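Local atomic coordinates of penicillin-binding protein 2 (Pbp2) (Helicobacter pylori, PDB entry 5LP5), a protein that probably acts as a penicillin-binding peptidoglycan transpeptidase in cell wall synthesis and cell shape control, and forms a complex with MreC. Residues 298-301 and 302-306; 535-538 and 539-542. One frame throughout, in Å; residues are numbered along the deposited sequence.

Interaction 1. Residues 298-301 and 302-306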
ATOM      1  N   LEU A 298      23.357  -2.516  -9.719  1.00 38.26           N
ATOM      2  CA  LEU A 298      22.388  -1.601 -10.288  1.00 36.34           C
ATOM      3  C   LEU A 298      22.258  -1.776 -11.785  1.00 36.49           C
ATOM      4  O   LEU A 298      21.392  -1.170 -12.399  1.00 36.58           O
ATOM      5  CB  LEU A 298      22.771  -0.169  -9.991  1.00 36.33           C
ATOM      6  CG  LEU A 298      22.723   0.195  -8.517  1.00 37.35           C
ATOM      7  CD1 LEU A 298      23.252   1.615  -8.385  1.00 39.85           C
ATOM      8  CD2 LEU A 298      21.326   0.068  -7.909  1.00 36.15           C
ATOM      9  N   LEU A 299      23.115  -2.608 -12.372  1.00 36.42           N
ATOM     10  CA  LEU A 299      23.108  -2.806 -13.807  1.00 34.77           C
ATOM     11  C   LEU A 299      22.022  -3.790 -14.217  1.00 33.88           C
ATOM     12  O   LEU A 299      21.962  -4.925 -13.717  1.00 33.05           O
ATOM     13  CB  LEU A 299      24.469  -3.295 -14.291  1.00 34.98           C
ATOM     14  CG  LEU A 299      24.629  -3.423 -15.815  1.00 35.84           C
ATOM     15  CD1 LEU A 299      24.597  -2.072 -16.500  1.00 36.24           C
ATOM     16  CD2 LEU A 299      25.901  -4.168 -16.199  1.00 36.71           C
ATOM     17  N   ASN A 300      21.160  -3.314 -15.114  1.00 33.88           N
ATOM     18  CA  ASN A 300      20.231  -4.144 -15.833  1.00 34.85           C
ATOM     19  C   ASN A 300      20.992  -4.767 -17.002  1.00 34.96           C
ATOM     20  O   ASN A 300      21.357  -4.100 -17.958  1.00 32.43           O
ATOM     21  CB  ASN A 300      19.047  -3.305 -16.329  1.00 35.92           C
ATOM     22  CG  ASN A 300      17.991  -4.132 -17.044  1.00 34.75           C
ATOM     23  OD1 ASN A 300      18.305  -5.033 -17.819  1.00 35.26           O
ATOM     24  ND2 ASN A 300      16.730  -3.823 -16.779  1.00 33.99           N
ATOM     25  N   ARG A 301      21.225  -6.065 -16.915  1.00 36.33           N
ATOM     26  CA  ARG A 301      22.042  -6.748 -17.889  1.00 35.32           C
ATOM     27  C   ARG A 301      21.283  -7.330 -19.090  1.00 36.01           C
ATOM     28  O   ARG A 301      21.922  -7.703 -20.067  1.00 37.24           O
ATOM     29  CB  ARG A 301      22.798  -7.857 -17.182  1.00 36.82           C
ATOM     30  CG  ARG A 301      23.871  -7.332 -16.246  1.00 38.11           C
ATOM     31  CD  ARG A 301      24.628  -8.482 -15.601  1.00 39.93           C
ATOM     32  NE  ARG A 301      25.825  -8.029 -14.899  1.00 40.55           N
ATOM     33  CZ  ARG A 301      25.815  -7.402 -13.725  1.00 43.74           C
ATOM     34  NH1 ARG A 301      24.662  -7.115 -13.085  1.00 45.21           N
ATOM     35  NH2 ARG A 301      26.969  -7.044 -13.182  1.00 44.17           N
ATOM     36  N   PHE A 302      19.949  -7.427 -19.038  1.00 33.80           N
ATOM     37  CA  PHE A 302      19.207  -7.918 -20.205  1.00 33.41           C
ATOM     38  C   PHE A 302      18.805  -6.803 -21.200  1.00 33.18           C
ATOM     39  O   PHE A 302      18.565  -7.081 -22.379  1.00 29.65           O
ATOM     40  CB  PHE A 302      17.993  -8.806 -19.810  1.00 34.51           C
ATOM     41  CG  PHE A 302      16.959  -8.129 -18.937  1.00 33.88           C
ATOM     42  CD1 PHE A 302      16.017  -7.259 -19.478  1.00 32.24           C
ATOM     43  CD2 PHE A 302      16.909  -8.387 -17.566  1.00 34.06           C
ATOM     44  CE1 PHE A 302      15.074  -6.627 -18.670  1.00 30.90           C
ATOM     45  CE2 PHE A 302      15.959  -7.762 -16.765  1.00 33.55           C
ATOM     46  CZ  PHE A 302      15.040  -6.883 -17.321  1.00 31.04           C
ATOM     47  N   ALA A 303      18.759  -5.557 -20.715  1.00 33.47           N
ATOM     48  CA  ALA A 303      18.339  -4.388 -21.518  1.00 34.44           C
ATOM     49  C   ALA A 303      19.325  -3.214 -21.554  1.00 36.99           C
ATOM     50  O   ALA A 303      19.265  -2.388 -22.471  1.00 36.18           O
ATOM     51  CB  ALA A 303      16.996  -3.882 -21.016  1.00 34.02           C
ATOM     52  N   ASN A 304      20.208  -3.113 -20.560  1.00 39.72           N
ATOM     53  CA  ASN A 304      21.115  -1.959 -20.452  1.00 42.78           C
ATOM     54  C   ASN A 304      22.571  -2.373 -20.260  1.00 43.82           C
ATOM     55  O   ASN A 304      23.295  -1.805 -19.434  1.00 45.93           O
ATOM     56  CB  ASN A 304      20.657  -1.043 -19.313  1.00 44.16           C
ATOM     57  CG  ASN A 304      19.314  -0.418 -19.599  1.00 45.08           C
ATOM     58  OD1 ASN A 304      18.291  -0.783 -19.019  1.00 43.73           O
ATOM     59  ND2 ASN A 304      19.301   0.507 -20.539  1.00 47.94           N
ATOM     60  N   ALA A 305      22.983  -3.369 -21.038  1.00 42.01           N
ATOM     61  CA  ALA A 305      24.347  -3.903 -21.008  1.00 39.21           C
ATOM     62  C   ALA A 305      24.622  -4.530 -22.347  1.00 40.62           C
ATOM     63  O   ALA A 305      23.741  -5.202 -22.923  1.00 39.39           O
ATOM     64  CB  ALA A 305      24.520  -4.944 -19.924  1.00 37.06           C
ATOM     65  N   LEU A 306      25.837  -4.298 -22.840  1.00 41.58           N
ATOM     66  CA  LEU A 306      26.248  -4.724 -24.173  1.00 43.57           C
ATOM     67  C   LEU A 306      27.386  -5.764 -24.094  1.00 41.74           C
ATOM     68  O   LEU A 306      28.330  -5.627 -23.323  1.00 42.87           O
ATOM     69  CB  LEU A 306      26.673  -3.503 -25.002  1.00 48.30           C
ATOM     70  CG  LEU A 306      25.569  -2.545 -25.511  1.00 52.59           C
ATOM     71  CD1 LEU A 306      26.118  -1.222 -26.044  1.00 54.10           C
ATOM     72  CD2 LEU A 306      24.702  -3.226 -26.571  1.00 53.82           C
TER
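Phe302 turns one face of its ring to the carboxamide of Asn300, whose OD1 stands over the ring centre, 3.4 Å above the plane. The two flat groups are steeply inclined, at 68°, and Asn300 ND2 reaches over the same ring toward Phe302 CZ, 3.5 Å away. A chi1 of 59° sets CG of Phe302 between its own backbone N and carbonyl carbon, which folds the ring back over the asparagine. The backbone N of Phe302 also gives OD1 a weak hydrogen bond. Beyond the loop, Leu442 and Ala267 lie against this ring.

At Ala303 comes the firmer bond: its N donates to Asn300 OD1 across 3.0 Å, from above the carbonyl plane. One side-chain oxygen thus takes two successive amide N-H groups, which would tend to hold the carboxamide in this rotation, though the bond from Phe302 is the weak one. The methyl of Ala303 rests against that oxygen.

Asn304 closes the turn through its main chain, N bonding weakly to Asn300 O. Its side-chain amide stands nearly perpendicular to that of Asn300, at 86°, and Asn304 OD1 comes alongside Asn300 CB at 3.8 Å; Asn304 ND2 is engaged by the carbonyl of Asn402. Ala305 then turns its CB against Arg301 CA and, 4.0 Å away, Leu299 CD2. This same leucine methyl lies over a face of the Arg301 guanidinium, which leads away to a salt bridge with Glu563 and to the carbonyls of Tyr295 and Asn296.

Asn300 OD1 accepting from the amides two and three residues on, with its main-chain O accepting, weakly, from the fourth, makes this an Asx motif. Here it forms a buried bend of the transpeptidase domain, before helix 314-324, whose start carries a pattern consistent with the SxxK motif of penicillin-binding proteins.

Interaction 2. Residues 535-538 and 539-542; sequences MEYF and HRSH
Arg540 meets Met535 side-on, NE and NH2 both donating to the one carbonyl oxygen. Arg540 NE lies 2.9 Å from Met535 O and Arg540 NH2 lies 3.1 Å from Met535 O. The acceptor sits at the guanidinium edge, within about 10° of its plane, yet the two nitrogens approach it differently: NH2 nearly in line with the C=O bond, NE from above the carbonyl plane. The arginine chain, extended from CG to NE, runs back past Glu536 O and Tyr537 O to get there, and Tyr537 CA lies over one face of the guanidinium, 3.7 Å above its plane and offset toward the rim.

The backbone beneath this side chain makes two overlapping type I beta turns. In the first, His539 N hydrogen-bonds to Glu536 O at 3.0 Å; in the second, Arg540 N hydrogen-bonds weakly to Tyr537 O. Together they coil the chain through a tight double turn that leads into strand 542-549 of the transpeptidase sheet.

Tyr537 crosses Arg540 at about a right angle, ring and guanidinium planes 37° apart, with Tyr537 CD1 and Arg540 NH1 4.0 Å from each other. The tyrosine hydroxyl is hydrogen-bonded to Arg251, and its ring, like that of Phe538, meets His564. On the exposed side, the bent chain of Met535 brings CE to within 3.5 Å of His539 O, while Glu536 OE1 faces the imidazole edge of His539 without a bond.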
ATOM      1  N   MET A 535      42.900 -19.600 -15.962  1.00117.88           N
ATOM      2  CA  MET A 535      42.570 -18.203 -16.247  1.00110.77           C
ATOM      3  C   MET A 535      41.875 -17.549 -15.041  1.00104.82           C
ATOM      4  O   MET A 535      40.894 -18.082 -14.520  1.00106.28           O
ATOM      5  CB  MET A 535      41.692 -18.145 -17.515  1.00108.80           C
ATOM      6  CG  MET A 535      41.982 -16.979 -18.465  1.00107.80           C
ATOM      7  SD  MET A 535      41.905 -17.424 -20.226  1.00110.31           S
ATOM      8  CE  MET A 535      41.457 -15.879 -21.021  1.00101.27           C
ATOM      9  N   GLU A 536      42.397 -16.407 -14.593  1.00 97.25           N
ATOM     10  CA  GLU A 536      41.828 -15.685 -13.444  1.00 89.64           C
ATOM     11  C   GLU A 536      40.476 -15.073 -13.816  1.00 81.07           C
ATOM     12  O   GLU A 536      40.285 -14.665 -14.949  1.00 75.62           O
ATOM     13  CB  GLU A 536      42.797 -14.600 -12.952  1.00 91.26           C
ATOM     14  CG  GLU A 536      42.480 -14.047 -11.562  1.00 92.79           C
ATOM     15  CD  GLU A 536      41.578 -12.820 -11.580  1.00 87.36           C
ATOM     16  OE1 GLU A 536      41.786 -11.939 -12.441  1.00 81.79           O
ATOM     17  OE2 GLU A 536      40.663 -12.738 -10.726  1.00 80.08           O
ATOM     18  N   TYR A 537      39.567 -15.014 -12.845  1.00 76.47           N
ATOM     19  CA  TYR A 537      38.130 -14.823 -13.097  1.00 70.74           C
ATOM     20  C   TYR A 537      37.762 -13.717 -14.109  1.00 63.34           C
ATOM     21  O   TYR A 537      36.986 -13.961 -15.026  1.00 60.04           O
ATOM     22  CB  TYR A 537      37.382 -14.628 -11.768  1.00 71.11           C
ATOM     23  CG  TYR A 537      35.882 -14.539 -11.927  1.00 72.22           C
ATOM     24  CD1 TYR A 537      35.042 -15.599 -11.562  1.00 71.50           C
ATOM     25  CD2 TYR A 537      35.297 -13.388 -12.438  1.00 71.01           C
ATOM     26  CE1 TYR A 537      33.666 -15.505 -11.726  1.00 70.10           C
ATOM     27  CE2 TYR A 537      33.932 -13.287 -12.596  1.00 69.54           C
ATOM     28  CZ  TYR A 537      33.122 -14.330 -12.252  1.00 69.57           C
ATOM     29  OH  TYR A 537      31.773 -14.125 -12.442  1.00 67.96           O
ATOM     30  N   PHE A 538      38.309 -12.516 -13.952  1.00 59.97           N
ATOM     31  CA  PHE A 538      37.889 -11.365 -14.788  1.00 58.30           C
ATOM     32  C   PHE A 538      38.430 -11.367 -16.218  1.00 55.69           C
ATOM     33  O   PHE A 538      37.962 -10.620 -17.070  1.00 49.88           O
ATOM     34  CB  PHE A 538      38.252 -10.054 -14.094  1.00 59.04           C
ATOM     35  CG  PHE A 538      37.332  -9.723 -12.978  1.00 61.51           C
ATOM     36  CD1 PHE A 538      36.067  -9.245 -13.256  1.00 64.56           C
ATOM     37  CD2 PHE A 538      37.697  -9.942 -11.664  1.00 64.34           C
ATOM     38  CE1 PHE A 538      35.184  -8.960 -12.238  1.00 66.72           C
ATOM     39  CE2 PHE A 538      36.825  -9.661 -10.638  1.00 66.20           C
ATOM     40  CZ  PHE A 538      35.565  -9.168 -10.924  1.00 67.58           C
ATOM     41  N   HIS A 539      39.434 -12.194 -16.469  1.00 59.12           N
ATOM     42  CA  HIS A 539      40.013 -12.306 -17.811  1.00 61.91           C
ATOM     43  C   HIS A 539      39.223 -13.269 -18.698  1.00 57.37           C
ATOM     44  O   HIS A 539      39.365 -13.265 -19.926  1.00 50.84           O
ATOM     45  CB  HIS A 539      41.481 -12.718 -17.705  1.00 66.13           C
ATOM     46  CG  HIS A 539      42.406 -11.550 -17.647  1.00 68.83           C
ATOM     47  ND1 HIS A 539      42.938 -11.066 -16.469  1.00 69.56           N
ATOM     48  CD2 HIS A 539      42.858 -10.737 -18.630  1.00 73.93           C
ATOM     49  CE1 HIS A 539      43.701 -10.020 -16.735  1.00 75.03           C
ATOM     50  NE2 HIS A 539      43.670  -9.800 -18.038  1.00 78.45           N
ATOM     51  N   ARG A 540      38.363 -14.058 -18.061  1.00 55.57           N
ATOM     52  CA  ARG A 540      37.645 -15.123 -18.725  1.00 54.87           C
ATOM     53  C   ARG A 540      36.653 -14.591 -19.733  1.00 52.31           C
ATOM     54  O   ARG A 540      36.012 -13.550 -19.525  1.00 50.81           O
ATOM     55  CB  ARG A 540      36.916 -15.973 -17.694  1.00 57.57           C
ATOM     56  CG  ARG A 540      37.854 -16.728 -16.766  1.00 61.49           C
ATOM     57  CD  ARG A 540      37.091 -17.473 -15.677  1.00 64.46           C
ATOM     58  NE  ARG A 540      38.003 -18.164 -14.772  1.00 69.49           N
ATOM     59  CZ  ARG A 540      37.634 -18.827 -13.680  1.00 70.08           C
ATOM     60  NH1 ARG A 540      36.357 -18.902 -13.326  1.00 68.54           N
ATOM     61  NH2 ARG A 540      38.557 -19.411 -12.927  1.00 74.53           N
ATOM     62  N   SER A 541      36.539 -15.333 -20.835  1.00 51.77           N
ATOM     63  CA  SER A 541      35.537 -15.082 -21.863  1.00 51.34           C
ATOM     64  C   SER A 541      34.100 -15.219 -21.280  1.00 51.67           C
ATOM     65  O   SER A 541      33.857 -16.038 -20.383  1.00 52.27           O
ATOM     66  CB  SER A 541      35.755 -16.067 -23.026  1.00 50.57           C
ATOM     67  OG  SER A 541      37.142 -16.306 -23.269  1.00 50.45           O
ATOM     68  N   HIS A 542      33.168 -14.399 -21.769  1.00 51.05           N
ATOM     69  CA  HIS A 542      31.758 -14.543 -21.405  1.00 51.47           C
ATOM     70  C   HIS A 542      31.129 -15.699 -22.190  1.00 52.53           C
ATOM     71  O   HIS A 542      31.647 -16.109 -23.241  1.00 50.60           O
ATOM     72  CB  HIS A 542      30.951 -13.275 -21.703  1.00 50.92           C
ATOM     73  CG  HIS A 542      31.502 -12.034 -21.087  1.00 50.07           C
ATOM     74  ND1 HIS A 542      31.830 -11.942 -19.754  1.00 51.06           N
ATOM     75  CD2 HIS A 542      31.758 -10.818 -21.623  1.00 51.94           C
ATOM     76  CE1 HIS A 542      32.285 -10.727 -19.500  1.00 54.14           C
ATOM     77  NE2 HIS A 542      32.257 -10.027 -20.619  1.00 54.66           N
TER

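Going from the N terminus, interaction 1 comes first, closing a tight bend in the loop between helix 284-291 and helix 314-324. More than 220 residues later interaction 2 closes the turns that end the partly unmodelled loop between strands 511-517 and 542-549. The two are in series, neither nesting nor crossing, and both belong to the transpeptidase domain. The centres of interactions 1 and 2 are about 19 Å apart, and the nearest atoms of interactions 1 and 2 are about 6 Å apart, without touching. Neighbours nonetheless bridge them: Tyr295, whose carbonyl binds Arg301, touches Phe538, while Tyr307 meets both Arg301 and His542. The inner loop and the surface loop are thereby brought together beside the five-stranded sheet.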